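Local coordinates for protein YCAC GENE product (Escherichia coli, PDB 1YAC) that forms an octameric assembly and is probably a hydrolase of the isochorismatase family, though its substrate is not known, at residues D132-T137 with G159-T164; V6-N11 with K105-I110; A13-V18 with L52-T57; V114-V119 with S140-E145; S59-P64 with A79-R84. All coordinates share one frame; numbering follows the deposited sequence.

Interaction 1 (D132-T137 with G159-T164); sequences DVFVVT and GAQLMT
With chi1 of Phe-134 at -61° and that of Gln-161 at -66°, each CG stands beside its own backbone N, so the ring and the amide run out side by side from one face of a parallel sheet. The two strands, 132-136 and 161-163, belong to a beta-alpha-beta unit whose middle piece is helix 145-158. Gln-161 NE2 approaches Phe-134 CE2 obliquely to 3.2 Å, with the amide plane turned 40° from the ring. Met-163, its CG beside the backbone N and its chain extended as far as the sulfur, sets SD 3.6 Å from Phe-134 CD2, a Met-aromatic contact at the ring edge. An alanine at Phe-134 takes away the ring edge beside the sulfur, and the thioether and the Gln-161 amide would probably be freer to turn. The amide has further partners: NE2 donates to Val-6 O, while OE1 takes a bond from Arg-154 of the second subunit. On the reverse face, Val-135 fits between Ala-160 CB and Leu-162 CD2. The backbones are joined by four hydrogen bonds, from Gln-161 N to Val-133 O at one end to Thr-137 N on Met-163 O (2.8 Å) at the other. Thr-137 OG1 is bonded to Ser-150 OG of the second subunit. A water over one face of the Phe-134 ring gives a hydrogen bond to Val-133 O and accepts one from Gln-161 NE2 at 3.0 Å.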
# COMPACT_ATOMS: atom_id res chain seq x y z
N ASP A 132 1.25 -8.34 34.93
CA ASP A 132 1.53 -8.97 33.65
C ASP A 132 0.56 -8.25 32.72
O ASP A 132 -0.65 -8.35 32.89
CB ASP A 132 1.24 -10.47 33.71
CG ASP A 132 2.29 -11.20 34.51
OD1 ASP A 132 3.46 -10.79 34.42
OD2 ASP A 132 1.93 -12.14 35.24
N VAL A 133 1.11 -7.53 31.75
CA VAL A 133 0.29 -6.73 30.84
C VAL A 133 0.17 -7.32 29.45
O VAL A 133 1.16 -7.72 28.84
CB VAL A 133 0.86 -5.29 30.76
CG1 VAL A 133 0.07 -4.43 29.77
CG2 VAL A 133 0.85 -4.64 32.14
N PHE A 134 -1.06 -7.33 28.95
CA PHE A 134 -1.40 -7.84 27.63
C PHE A 134 -2.12 -6.70 26.90
O PHE A 134 -3.19 -6.26 27.33
CB PHE A 134 -2.33 -9.05 27.77
CG PHE A 134 -1.74 -10.21 28.53
CD1 PHE A 134 -1.64 -10.17 29.92
CD2 PHE A 134 -1.30 -11.34 27.86
CE1 PHE A 134 -1.12 -11.26 30.64
CE2 PHE A 134 -0.78 -12.43 28.55
CZ PHE A 134 -0.69 -12.39 29.95
N VAL A 135 -1.52 -6.19 25.83
CA VAL A 135 -2.09 -5.09 25.07
C VAL A 135 -2.89 -5.62 23.88
O VAL A 135 -2.40 -6.47 23.14
CB VAL A 135 -0.96 -4.16 24.54
CG1 VAL A 135 -1.52 -3.08 23.63
CG2 VAL A 135 -0.22 -3.54 25.73
N VAL A 136 -4.14 -5.18 23.73
CA VAL A 136 -4.96 -5.62 22.60
C VAL A 136 -4.71 -4.58 21.50
O VAL A 136 -5.39 -3.55 21.43
CB VAL A 136 -6.45 -5.70 22.97
CG1 VAL A 136 -7.19 -6.49 21.92
CG2 VAL A 136 -6.64 -6.36 24.32
N THR A 137 -3.76 -4.89 20.63
CA THR A 137 -3.34 -3.97 19.58
C THR A 137 -4.36 -3.67 18.50
O THR A 137 -4.24 -2.66 17.80
CB THR A 137 -2.03 -4.44 18.92
OG1 THR A 137 -2.24 -5.71 18.30
CG2 THR A 137 -0.93 -4.58 19.96
N GLY A 159 8.26 -5.25 28.21
CA GLY A 159 7.77 -6.55 28.63
C GLY A 159 6.28 -6.79 28.40
O GLY A 159 5.76 -7.81 28.81
N ALA A 160 5.59 -5.86 27.75
CA ALA A 160 4.16 -6.07 27.48
C ALA A 160 4.01 -7.14 26.40
O ALA A 160 4.85 -7.24 25.50
CB ALA A 160 3.53 -4.78 27.00
N GLN A 161 2.98 -7.97 26.52
CA GLN A 161 2.72 -8.99 25.51
C GLN A 161 1.70 -8.37 24.55
O GLN A 161 0.66 -7.87 24.97
CB GLN A 161 2.16 -10.26 26.15
CG GLN A 161 3.17 -10.97 27.06
CD GLN A 161 2.76 -12.38 27.42
OE1 GLN A 161 2.76 -13.28 26.57
NE2 GLN A 161 2.41 -12.60 28.69
N LEU A 162 2.05 -8.34 23.26
CA LEU A 162 1.16 -7.77 22.25
C LEU A 162 0.25 -8.86 21.75
O LEU A 162 0.71 -9.90 21.29
CB LEU A 162 1.97 -7.18 21.09
CG LEU A 162 3.03 -6.13 21.44
CD1 LEU A 162 3.58 -5.57 20.15
CD2 LEU A 162 2.47 -5.01 22.31
N MET A 163 -1.05 -8.64 21.90
CA MET A 163 -2.05 -9.61 21.48
C MET A 163 -3.19 -8.92 20.72
O MET A 163 -3.24 -7.69 20.60
CB MET A 163 -2.59 -10.37 22.71
CG MET A 163 -1.62 -11.49 23.23
SD MET A 163 -2.33 -12.39 24.58
CE MET A 163 -3.27 -13.60 23.74
N THR A 164 -4.06 -9.73 20.12
CA THR A 164 -5.20 -9.20 19.39
C THR A 164 -6.44 -9.87 19.98
O THR A 164 -6.33 -10.95 20.57
CB THR A 164 -5.01 -9.37 17.85
OG1 THR A 164 -4.44 -10.65 17.56
CG2 THR A 164 -4.04 -8.29 17.35
O HOH W 1 3.97 -7.63 31.07
O HOH W 2 2.49 -10.11 30.30

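Interaction 2 (V6-N11 with K105-I110); sequences VRLDKN and KKQLII
Gln-107 reaches from strand 107-112 to the loop 6-11. CB points toward the loop, and CG, anti to the carbonyl carbon (chi1 -55°), continues an extended chain that delivers the amide to the loop's main chain. CD arrives 3.7 Å from Asp-9 N. Its oxygen, OE1, accepts from Asp-9 N at 2.8 Å, in the carbonyl plane and on a lone pair, while Leu-8 CA lies close by. Its nitrogen, NE2, donates to Arg-7 O at 2.9 Å, arriving well above that carbonyl's plane. Glutamine suits the place because one flat group supplies the acceptor and the donor that the loop needs, and the two bonds fix the rotation of the amide. Beside it, Leu-8 CD2 packs on Ile-109 CG1 at 3.8 Å, and Leu-8 also meets Phe-134 and helix 165-173. At the far end Lys-105, bent at chi2, brings NZ to Asn-11 O at 2.9 Å, again from above the carbonyl plane. The loop is shaped there by an Asx turn, Asp-9 OD1 accepting from Asn-11 N (3.0 Å). Arg-7 directs its guanidinium elsewhere, to a salt bridge with Asp-92 of the second subunit. The chemistry implies that this irregular segment is held against the N-terminal end of the inner strand 107-112 mainly through peptide groups of Arg-7, Asp-9 and Asn-11, met by the side chains of Gln-107 and Lys-105, with Leu-8 adding an apolar contact.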
# COMPACT_ATOMS: atom_id res chain seq x y z
N VAL A 6 3.63 -17.09 29.72
CA VAL A 6 2.75 -16.38 30.65
C VAL A 6 1.44 -16.13 29.89
O VAL A 6 1.28 -15.11 29.20
CB VAL A 6 3.40 -15.04 31.14
CG1 VAL A 6 2.48 -14.30 32.13
CG2 VAL A 6 4.74 -15.32 31.77
N ARG A 7 0.54 -17.10 29.96
CA ARG A 7 -0.73 -17.03 29.25
C ARG A 7 -1.91 -16.56 30.08
O ARG A 7 -1.97 -16.78 31.29
CB ARG A 7 -1.04 -18.37 28.59
CG ARG A 7 -1.11 -19.58 29.51
CD ARG A 7 -1.69 -20.75 28.71
NE ARG A 7 -1.62 -22.04 29.39
CZ ARG A 7 -2.07 -23.17 28.87
NH1 ARG A 7 -2.62 -23.19 27.66
NH2 ARG A 7 -1.98 -24.30 29.56
N LEU A 8 -2.85 -15.90 29.40
CA LEU A 8 -4.05 -15.38 30.03
C LEU A 8 -4.82 -16.48 30.74
O LEU A 8 -4.97 -17.58 30.23
CB LEU A 8 -4.95 -14.70 29.00
CG LEU A 8 -4.43 -13.36 28.48
CD1 LEU A 8 -5.30 -12.90 27.28
CD2 LEU A 8 -4.46 -12.32 29.60
N ASP A 9 -5.27 -16.13 31.94
CA ASP A 9 -6.00 -17.02 32.82
C ASP A 9 -7.30 -16.28 33.12
O ASP A 9 -7.29 -15.24 33.77
CB ASP A 9 -5.17 -17.22 34.08
CG ASP A 9 -5.81 -18.13 35.10
OD1 ASP A 9 -7.04 -18.41 35.03
OD2 ASP A 9 -5.07 -18.57 36.01
N LYS A 10 -8.42 -16.85 32.67
CA LYS A 10 -9.72 -16.19 32.86
C LYS A 10 -10.09 -15.91 34.32
O LYS A 10 -11.02 -15.18 34.58
CB LYS A 10 -10.85 -16.95 32.18
CG LYS A 10 -11.12 -18.33 32.74
CD LYS A 10 -12.39 -18.91 32.15
CE LYS A 10 -12.71 -20.26 32.77
NZ LYS A 10 -14.10 -20.72 32.45
N ASN A 11 -9.35 -16.50 35.26
CA ASN A 11 -9.58 -16.27 36.66
C ASN A 11 -8.58 -15.31 37.29
O ASN A 11 -8.70 -14.95 38.44
CB ASN A 11 -9.53 -17.60 37.41
CG ASN A 11 -10.65 -18.59 37.10
OD1 ASN A 11 -10.77 -19.15 36.05
ND2 ASN A 11 -11.53 -18.75 38.05
N LYS A 105 -6.62 -9.01 40.35
CA LYS A 105 -6.06 -9.74 39.20
C LYS A 105 -4.63 -9.35 38.87
O LYS A 105 -4.30 -8.17 38.84
CB LYS A 105 -6.95 -9.56 37.96
CG LYS A 105 -8.41 -9.90 38.19
CD LYS A 105 -8.58 -11.27 38.82
CE LYS A 105 -10.04 -11.56 39.10
NZ LYS A 105 -10.21 -12.88 39.76
N LYS A 106 -3.80 -10.36 38.61
CA LYS A 106 -2.40 -10.17 38.27
C LYS A 106 -2.21 -9.74 36.79
O LYS A 106 -1.25 -9.03 36.46
CB LYS A 106 -1.65 -11.48 38.53
CG LYS A 106 -0.20 -11.54 38.08
CD LYS A 106 0.65 -10.61 38.86
CE LYS A 106 2.12 -10.96 38.73
NZ LYS A 106 2.88 -10.18 39.76
N GLN A 107 -3.09 -10.22 35.92
CA GLN A 107 -2.99 -9.93 34.49
C GLN A 107 -3.94 -8.82 34.10
O GLN A 107 -5.10 -8.82 34.51
CB GLN A 107 -3.31 -11.19 33.69
CG GLN A 107 -2.45 -12.39 34.07
CD GLN A 107 -2.87 -13.64 33.35
OE1 GLN A 107 -4.03 -13.78 32.92
NE2 GLN A 107 -1.95 -14.58 33.22
N LEU A 108 -3.45 -7.89 33.29
CA LEU A 108 -4.27 -6.77 32.83
C LEU A 108 -4.31 -6.78 31.32
O LEU A 108 -3.25 -6.77 30.67
CB LEU A 108 -3.69 -5.44 33.30
CG LEU A 108 -3.44 -5.28 34.80
CD1 LEU A 108 -2.91 -3.86 35.09
CD2 LEU A 108 -4.74 -5.55 35.55
N ILE A 109 -5.51 -6.81 30.77
CA ILE A 109 -5.74 -6.78 29.32
C ILE A 109 -6.11 -5.33 29.07
O ILE A 109 -7.16 -4.85 29.54
CB ILE A 109 -6.90 -7.72 28.95
CG1 ILE A 109 -6.54 -9.16 29.30
CG2 ILE A 109 -7.24 -7.57 27.46
CD1 ILE A 109 -7.71 -10.11 29.28
N ILE A 110 -5.27 -4.61 28.33
CA ILE A 110 -5.50 -3.19 28.10
C ILE A 110 -5.71 -2.80 26.65
O ILE A 110 -5.01 -3.28 25.76
CB ILE A 110 -4.31 -2.37 28.64
CG1 ILE A 110 -3.94 -2.84 30.05
CG2 ILE A 110 -4.67 -0.88 28.68
CD1 ILE A 110 -2.72 -2.11 30.66

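Interaction 3 (A13-V18 with L52-T57)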
# COMPACT_ATOMS: atom_id res chain seq x y z
N ALA A 13 -7.41 -12.35 35.39
CA ALA A 13 -7.29 -11.23 34.45
C ALA A 13 -8.39 -10.19 34.55
O ALA A 13 -9.56 -10.53 34.75
CB ALA A 13 -7.23 -11.76 33.01
N ALA A 14 -8.01 -8.92 34.44
CA ALA A 14 -8.96 -7.82 34.45
C ALA A 14 -8.79 -7.08 33.11
O ALA A 14 -7.72 -7.13 32.49
CB ALA A 14 -8.71 -6.87 35.61
N VAL A 15 -9.85 -6.43 32.67
CA VAL A 15 -9.81 -5.70 31.41
C VAL A 15 -9.89 -4.20 31.68
O VAL A 15 -10.76 -3.77 32.44
CB VAL A 15 -10.98 -6.14 30.49
CG1 VAL A 15 -11.00 -5.31 29.19
CG2 VAL A 15 -10.85 -7.61 30.16
N LEU A 16 -8.97 -3.43 31.10
CA LEU A 16 -8.98 -1.97 31.26
C LEU A 16 -9.28 -1.35 29.91
O LEU A 16 -8.52 -1.53 28.95
CB LEU A 16 -7.61 -1.45 31.74
CG LEU A 16 -6.84 -2.12 32.88
CD1 LEU A 16 -5.67 -1.24 33.30
CD2 LEU A 16 -7.74 -2.42 34.06
N LEU A 17 -10.42 -0.66 29.81
CA LEU A 17 -10.83 -0.00 28.57
C LEU A 17 -10.61 1.49 28.78
O LEU A 17 -11.39 2.15 29.47
CB LEU A 17 -12.28 -0.34 28.25
CG LEU A 17 -12.57 -1.84 28.12
CD1 LEU A 17 -14.03 -2.07 27.74
CD2 LEU A 17 -11.65 -2.46 27.05
N VAL A 18 -9.57 2.02 28.14
CA VAL A 18 -9.17 3.40 28.32
C VAL A 18 -9.46 4.40 27.20
O VAL A 18 -8.89 4.33 26.11
CB VAL A 18 -7.63 3.46 28.62
CG1 VAL A 18 -7.23 4.84 29.14
CG2 VAL A 18 -7.23 2.35 29.61
N LEU A 52 -14.87 -11.08 33.10
CA LEU A 52 -13.66 -10.51 33.66
C LEU A 52 -13.93 -9.17 34.28
O LEU A 52 -14.64 -8.35 33.69
CB LEU A 52 -12.60 -10.33 32.57
CG LEU A 52 -12.28 -11.53 31.71
CD1 LEU A 52 -11.29 -11.09 30.61
CD2 LEU A 52 -11.71 -12.66 32.55
N PRO A 53 -13.41 -8.92 35.50
CA PRO A 53 -13.62 -7.61 36.14
C PRO A 53 -13.15 -6.59 35.13
O PRO A 53 -12.02 -6.70 34.62
CB PRO A 53 -12.68 -7.67 37.35
CG PRO A 53 -12.77 -9.11 37.75
CD PRO A 53 -12.65 -9.82 36.39
N THR A 54 -13.99 -5.60 34.84
CA THR A 54 -13.67 -4.59 33.83
C THR A 54 -13.71 -3.17 34.40
O THR A 54 -14.54 -2.85 35.24
CB THR A 54 -14.66 -4.73 32.63
OG1 THR A 54 -14.53 -6.04 32.08
CG2 THR A 54 -14.39 -3.68 31.54
N ILE A 55 -12.75 -2.36 33.97
CA ILE A 55 -12.63 -0.98 34.41
C ILE A 55 -12.70 -0.02 33.22
O ILE A 55 -11.97 -0.17 32.24
CB ILE A 55 -11.30 -0.79 35.16
CG1 ILE A 55 -11.32 -1.64 36.44
CG2 ILE A 55 -11.08 0.67 35.54
CD1 ILE A 55 -9.98 -1.81 37.04
N LEU A 56 -13.63 0.92 33.29
CA LEU A 56 -13.81 1.93 32.25
C LEU A 56 -13.25 3.26 32.75
O LEU A 56 -13.37 3.59 33.93
CB LEU A 56 -15.30 2.12 31.95
CG LEU A 56 -16.14 0.89 31.62
CD1 LEU A 56 -17.59 1.35 31.48
CD2 LEU A 56 -15.65 0.20 30.36
N THR A 57 -12.61 4.01 31.86
CA THR A 57 -12.08 5.31 32.24
C THR A 57 -12.11 6.22 31.03
O THR A 57 -12.07 5.75 29.90
CB THR A 57 -10.65 5.20 32.85
OG1 THR A 57 -10.22 6.49 33.33
CG2 THR A 57 -9.64 4.68 31.83
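Val-15 and Thr-54 face each other at 4.7 Å between their CA atoms, the start of a regular parallel register that ends with Val-18 beside Thr-57. The backbone bonds form a ladder: Val-15 N to Pro-53 O, Ile-55 N to Val-15 O, Leu-17 N to Ile-55 O (2.9 Å) and, longer, Thr-57 N to Leu-17 O at 3.3 Å. Apolar contacts fill both faces. Val-15 CG2 presses on Leu-52 CD1 at 3.5 Å, and Leu-17 CD1 lies alongside Leu-56 CD2 at 3.8 Å, on the face that receives helix 33-49. On the other face, Leu-16 CD2 touches Ile-55 CD1 and packs with it on helix 94-102. The polar contacts belong to the threonines. Thr-54 OG1 donates to Leu-52 O at 2.8 Å, its chi1 of -59° turning the hydroxyl back along the chain, while CG2 faces Leu-17 CD1. A valine in its place has no hydroxyl to give, and the turn into the strand would probably be held less firmly. Thr-57 instead sends OG1 to Ile-82 O and gives its methyl to Val-18 CG1. Strand 13-18, helix 33-49 and strand 54-59 make the beta-alpha-beta crossover of an alpha-beta-alpha sandwich.

Interaction 4 (V114-V119 with S140-E145); sequences VTEVCV and SGTFNE
Glu-116 and Thr-142 make the tight end of this contact. Thr-142 OG1 donates to Glu-116 OE1 at 2.6 Å, on the syn side of the carboxylate, and is also bonded to Thr-147 OG1. Glu-116 gets there by folding: CG sits between its backbone N and carbonyl carbon (chi1 76°). The other oxygen, OE2, lies in the plane of the Phe-143 ring at its edge, 3.3 Å from CE2, where ring hydrogens would attract negative charge. Phenylalanine suits this spot, its ring also meeting Phe-166 of the third subunit edge to face. Thr-115 N donates to Gly-141 O at 2.9 Å from above the carbonyl plane, and Val-114 CA closes on the same oxygen at 3.1 Å. Val-114 follows a cis peptide and is the N-cap of helix 115-128, which opens with a wide pi-type turn and carries Cys-118 beside Asp-19, as in cysteine hydrolases of the isochorismatase family. Toward Ser-140 the contact is partly through water, without a direct side-chain hydrogen bond. A water takes a bond from Thr-115 OG1 and gives one to Ser-140 O at 2.9 Å. Ser-140 OG is bonded to Val-136 O and Gly-112 N, and Val-119 CG2 packs against it at 3.6 Å.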
# COMPACT_ATOMS: atom_id res chain seq x y z
N VAL A 114 -5.44 7.24 22.63
CA VAL A 114 -4.60 6.74 21.53
C VAL A 114 -3.59 5.72 22.08
O VAL A 114 -3.14 5.81 23.22
CB VAL A 114 -3.88 7.86 20.73
CG1 VAL A 114 -4.92 8.75 20.04
CG2 VAL A 114 -2.95 8.67 21.60
N THR A 115 -3.25 4.76 21.23
CA THR A 115 -2.30 3.68 21.59
C THR A 115 -1.04 4.08 22.33
O THR A 115 -0.75 3.54 23.40
CB THR A 115 -1.91 2.83 20.33
OG1 THR A 115 -3.05 2.62 19.52
CG2 THR A 115 -1.39 1.50 20.70
N GLU A 116 -0.36 5.11 21.83
CA GLU A 116 0.93 5.54 22.40
C GLU A 116 0.83 6.40 23.68
O GLU A 116 1.86 6.73 24.28
CB GLU A 116 1.77 6.26 21.35
CG GLU A 116 1.33 7.72 21.03
CD GLU A 116 0.22 7.82 19.99
OE1 GLU A 116 -0.56 6.86 19.82
OE2 GLU A 116 0.12 8.89 19.35
N VAL A 117 -0.39 6.76 24.06
CA VAL A 117 -0.59 7.57 25.26
C VAL A 117 -1.52 6.88 26.26
O VAL A 117 -1.07 6.36 27.28
CB VAL A 117 -1.16 8.97 24.93
CG1 VAL A 117 -1.54 9.71 26.22
CG2 VAL A 117 -0.12 9.77 24.16
N CYS A 118 -2.81 6.78 25.94
CA CYS A 118 -3.74 6.18 26.88
C CYS A 118 -3.57 4.70 27.13
O CYS A 118 -4.03 4.20 28.15
CB CYS A 118 -5.17 6.55 26.54
SG CYS A 118 -5.36 8.33 26.60
N VAL A 119 -2.93 3.99 26.19
CA VAL A 119 -2.67 2.57 26.39
C VAL A 119 -1.25 2.39 26.92
O VAL A 119 -1.04 1.84 28.00
CB VAL A 119 -2.85 1.75 25.10
CG1 VAL A 119 -2.41 0.29 25.33
CG2 VAL A 119 -4.31 1.78 24.68
N SER A 140 -7.02 -0.99 20.00
CA SER A 140 -6.39 0.26 20.43
C SER A 140 -6.13 1.02 19.14
O SER A 140 -5.75 0.41 18.14
CB SER A 140 -5.07 -0.02 21.15
OG SER A 140 -5.31 -0.78 22.33
N GLY A 141 -6.36 2.33 19.14
CA GLY A 141 -6.18 3.08 17.91
C GLY A 141 -5.36 4.35 18.05
O GLY A 141 -5.28 4.93 19.14
N THR A 142 -4.77 4.79 16.95
CA THR A 142 -3.95 5.99 16.98
C THR A 142 -3.94 6.68 15.63
O THR A 142 -4.66 6.27 14.70
CB THR A 142 -2.52 5.66 17.48
OG1 THR A 142 -1.73 6.85 17.54
CG2 THR A 142 -1.85 4.61 16.58
N PHE A 143 -3.12 7.73 15.52
CA PHE A 143 -3.02 8.53 14.30
C PHE A 143 -2.61 7.79 13.03
O PHE A 143 -3.28 7.89 12.01
CB PHE A 143 -2.04 9.70 14.53
CG PHE A 143 -2.36 10.54 15.73
CD1 PHE A 143 -3.31 11.57 15.65
CD2 PHE A 143 -1.74 10.30 16.95
CE1 PHE A 143 -3.64 12.33 16.78
CE2 PHE A 143 -2.06 11.05 18.09
CZ PHE A 143 -3.02 12.06 18.00
N ASN A 144 -1.53 7.01 13.10
CA ASN A 144 -1.02 6.33 11.92
C ASN A 144 -0.11 5.18 12.33
O ASN A 144 0.07 4.92 13.52
CB ASN A 144 -0.26 7.34 11.03
CG ASN A 144 0.82 8.10 11.79
OD1 ASN A 144 1.79 7.50 12.25
ND2 ASN A 144 0.65 9.43 11.94
N GLU A 145 0.45 4.48 11.34
CA GLU A 145 1.32 3.33 11.59
C GLU A 145 2.60 3.66 12.33
O GLU A 145 3.11 2.82 13.08
CB GLU A 145 1.57 2.53 10.30
CG GLU A 145 0.31 1.79 9.84
CD GLU A 145 0.51 0.93 8.59
OE1 GLU A 145 1.68 0.67 8.21
OE2 GLU A 145 -0.50 0.52 7.98
O HOH W 3 -3.25 1.40 17.13

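Interaction 5 (S59-P64 with A79-R84); sequences SAETGP and APYIAR. Unlike the reference sequence in segment 59-64: Ala-60 (reference Phe). Unlike the reference sequence in segment 79-84: Ala-79 (reference Thr).
Ser-59 and Arg-84 form a single parallel bridge, their CA atoms 5.1 Å apart, and just beyond it Ala-60 N donates to Arg-84 O in a nearly straight bond of 3.1 Å before the chain turns out of the sheet. Ala-60, where the reference sequence has phenylalanine, directs its methyl away from strand 81-84. Small Ser-59 leaves room for the guanidinium of Arg-84, whose chain bends at chi3 to bring it back: Ser-59 CA lies over one face, and NH2 comes 3.5 Å from Ser-59 CB. The charged tip is bonded elsewhere, NE to Asn-87 O and NH1 to Thr-57 OG1 and, in a salt bridge, to Asp-19. Ser-59 OG works through a water, donating to it at 2.8 Å while the water gives a bond to Arg-84 O. Glu-61 points toward strand 81-84. Its CG stands between backbone N and carbonyl carbon (chi1 64°), and the extended chain carries OE1 to Tyr-81 OH, which donates at 2.8 Å on the syn side of the carboxylate. OE1 lies in the plane of the ring at its edge, with carboxylate and ring planes 79° apart, while Ala-83 CB approaches Glu-61 CD at 4.1 Å, a spot that suits a small residue. Since OE1 is also bonded to Thr-58 OG1, two neutral hydroxyl partners share this oxygen, which would probably favour the charged form of Glu-61 without a cation beside it in the contact.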
# COMPACT_ATOMS: atom_id res chain seq x y z
N SER A 59 -11.13 10.48 29.58
CA SER A 59 -10.32 11.67 29.78
C SER A 59 -11.11 12.89 29.32
O SER A 59 -11.53 12.95 28.16
CB SER A 59 -9.03 11.55 28.96
OG SER A 59 -8.31 12.76 28.98
N ALA A 60 -11.32 13.82 30.25
CA ALA A 60 -12.04 15.08 29.98
C ALA A 60 -13.22 14.91 29.03
O ALA A 60 -13.37 15.64 28.05
CB ALA A 60 -11.06 16.14 29.44
N GLU A 61 -14.07 13.95 29.36
CA GLU A 61 -15.24 13.64 28.55
C GLU A 61 -16.23 14.78 28.35
O GLU A 61 -17.08 14.69 27.47
CB GLU A 61 -15.97 12.43 29.12
CG GLU A 61 -16.54 12.65 30.51
CD GLU A 61 -17.23 11.41 31.03
OE1 GLU A 61 -16.76 10.29 30.73
OE2 GLU A 61 -18.24 11.56 31.75
N THR A 62 -16.15 15.81 29.17
CA THR A 62 -17.05 16.96 29.02
C THR A 62 -16.28 18.03 28.27
O THR A 62 -15.96 19.09 28.80
CB THR A 62 -17.53 17.49 30.37
OG1 THR A 62 -16.40 17.66 31.25
CG2 THR A 62 -18.51 16.52 30.99
N GLY A 63 -15.89 17.69 27.06
CA GLY A 63 -15.14 18.59 26.22
C GLY A 63 -15.08 17.95 24.85
O GLY A 63 -15.87 17.04 24.55
N PRO A 64 -14.13 18.36 24.02
CA PRO A 64 -13.97 17.81 22.67
C PRO A 64 -13.80 16.29 22.64
O PRO A 64 -14.23 15.63 21.69
CB PRO A 64 -12.71 18.51 22.16
CG PRO A 64 -12.72 19.80 22.90
CD PRO A 64 -13.11 19.39 24.28
N ALA A 79 -19.54 -1.53 36.38
CA ALA A 79 -18.08 -1.48 36.42
C ALA A 79 -17.58 -0.14 36.91
O ALA A 79 -18.30 0.85 36.86
CB ALA A 79 -17.51 -1.77 35.02
N PRO A 80 -16.37 -0.12 37.50
CA PRO A 80 -15.80 1.14 37.97
C PRO A 80 -15.70 2.05 36.74
O PRO A 80 -15.28 1.61 35.66
CB PRO A 80 -14.42 0.73 38.44
CG PRO A 80 -14.66 -0.62 38.99
CD PRO A 80 -15.54 -1.25 37.94
N TYR A 81 -16.14 3.29 36.88
CA TYR A 81 -16.10 4.24 35.78
C TYR A 81 -15.39 5.48 36.31
O TYR A 81 -15.97 6.26 37.07
CB TYR A 81 -17.53 4.56 35.32
CG TYR A 81 -17.63 5.42 34.08
CD1 TYR A 81 -17.10 6.71 34.04
CD2 TYR A 81 -18.29 4.96 32.95
CE1 TYR A 81 -17.22 7.51 32.92
CE2 TYR A 81 -18.43 5.76 31.82
CZ TYR A 81 -17.89 7.03 31.81
OH TYR A 81 -18.05 7.83 30.71
N ILE A 82 -14.13 5.64 35.92
CA ILE A 82 -13.32 6.76 36.38
C ILE A 82 -13.18 7.83 35.30
O ILE A 82 -12.51 7.63 34.28
CB ILE A 82 -11.90 6.27 36.83
CG1 ILE A 82 -12.02 5.22 37.95
CG2 ILE A 82 -11.07 7.43 37.32
CD1 ILE A 82 -12.30 3.82 37.48
N ALA A 83 -13.92 8.92 35.47
CA ALA A 83 -13.86 10.05 34.54
C ALA A 83 -12.72 10.90 35.07
O ALA A 83 -12.86 11.55 36.11
CB ALA A 83 -15.17 10.83 34.55
N ARG A 84 -11.56 10.80 34.43
CA ARG A 84 -10.39 11.56 34.85
C ARG A 84 -10.50 13.01 34.38
O ARG A 84 -10.59 13.29 33.18
CB ARG A 84 -9.11 10.93 34.28
CG ARG A 84 -9.10 9.41 34.35
CD ARG A 84 -7.72 8.83 34.09
NE ARG A 84 -7.12 9.25 32.82
CZ ARG A 84 -7.49 8.81 31.62
NH1 ARG A 84 -8.47 7.92 31.51
NH2 ARG A 84 -6.88 9.26 30.54
O HOH W 4 -7.72 13.15 31.74
O HOH W 5 -13.58 12.25 31.78

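In the fold
From the N terminus, 6-11 opens the long loop that interaction 2 closes at 105-110. Two contacts nest inside it in series: interaction 3 joins strands 13-18 and 54-59, then interaction 5 ties the end of that second strand to strand 81-84. Beyond strand 107-112, interaction 4 opens at 114-119 and interaction 1 at 132-137. Interaction 4 closes at 140-145, before interaction 1 does at 159-164, so the two cross. Interactions 1 and 5 thus mark opposite edges of one sheet, while interaction 4 joins the start of helix 115-128 to the loop that leads into helix 145-158. Both 1 and 2 touch the second subunit, 4 and 5 the third.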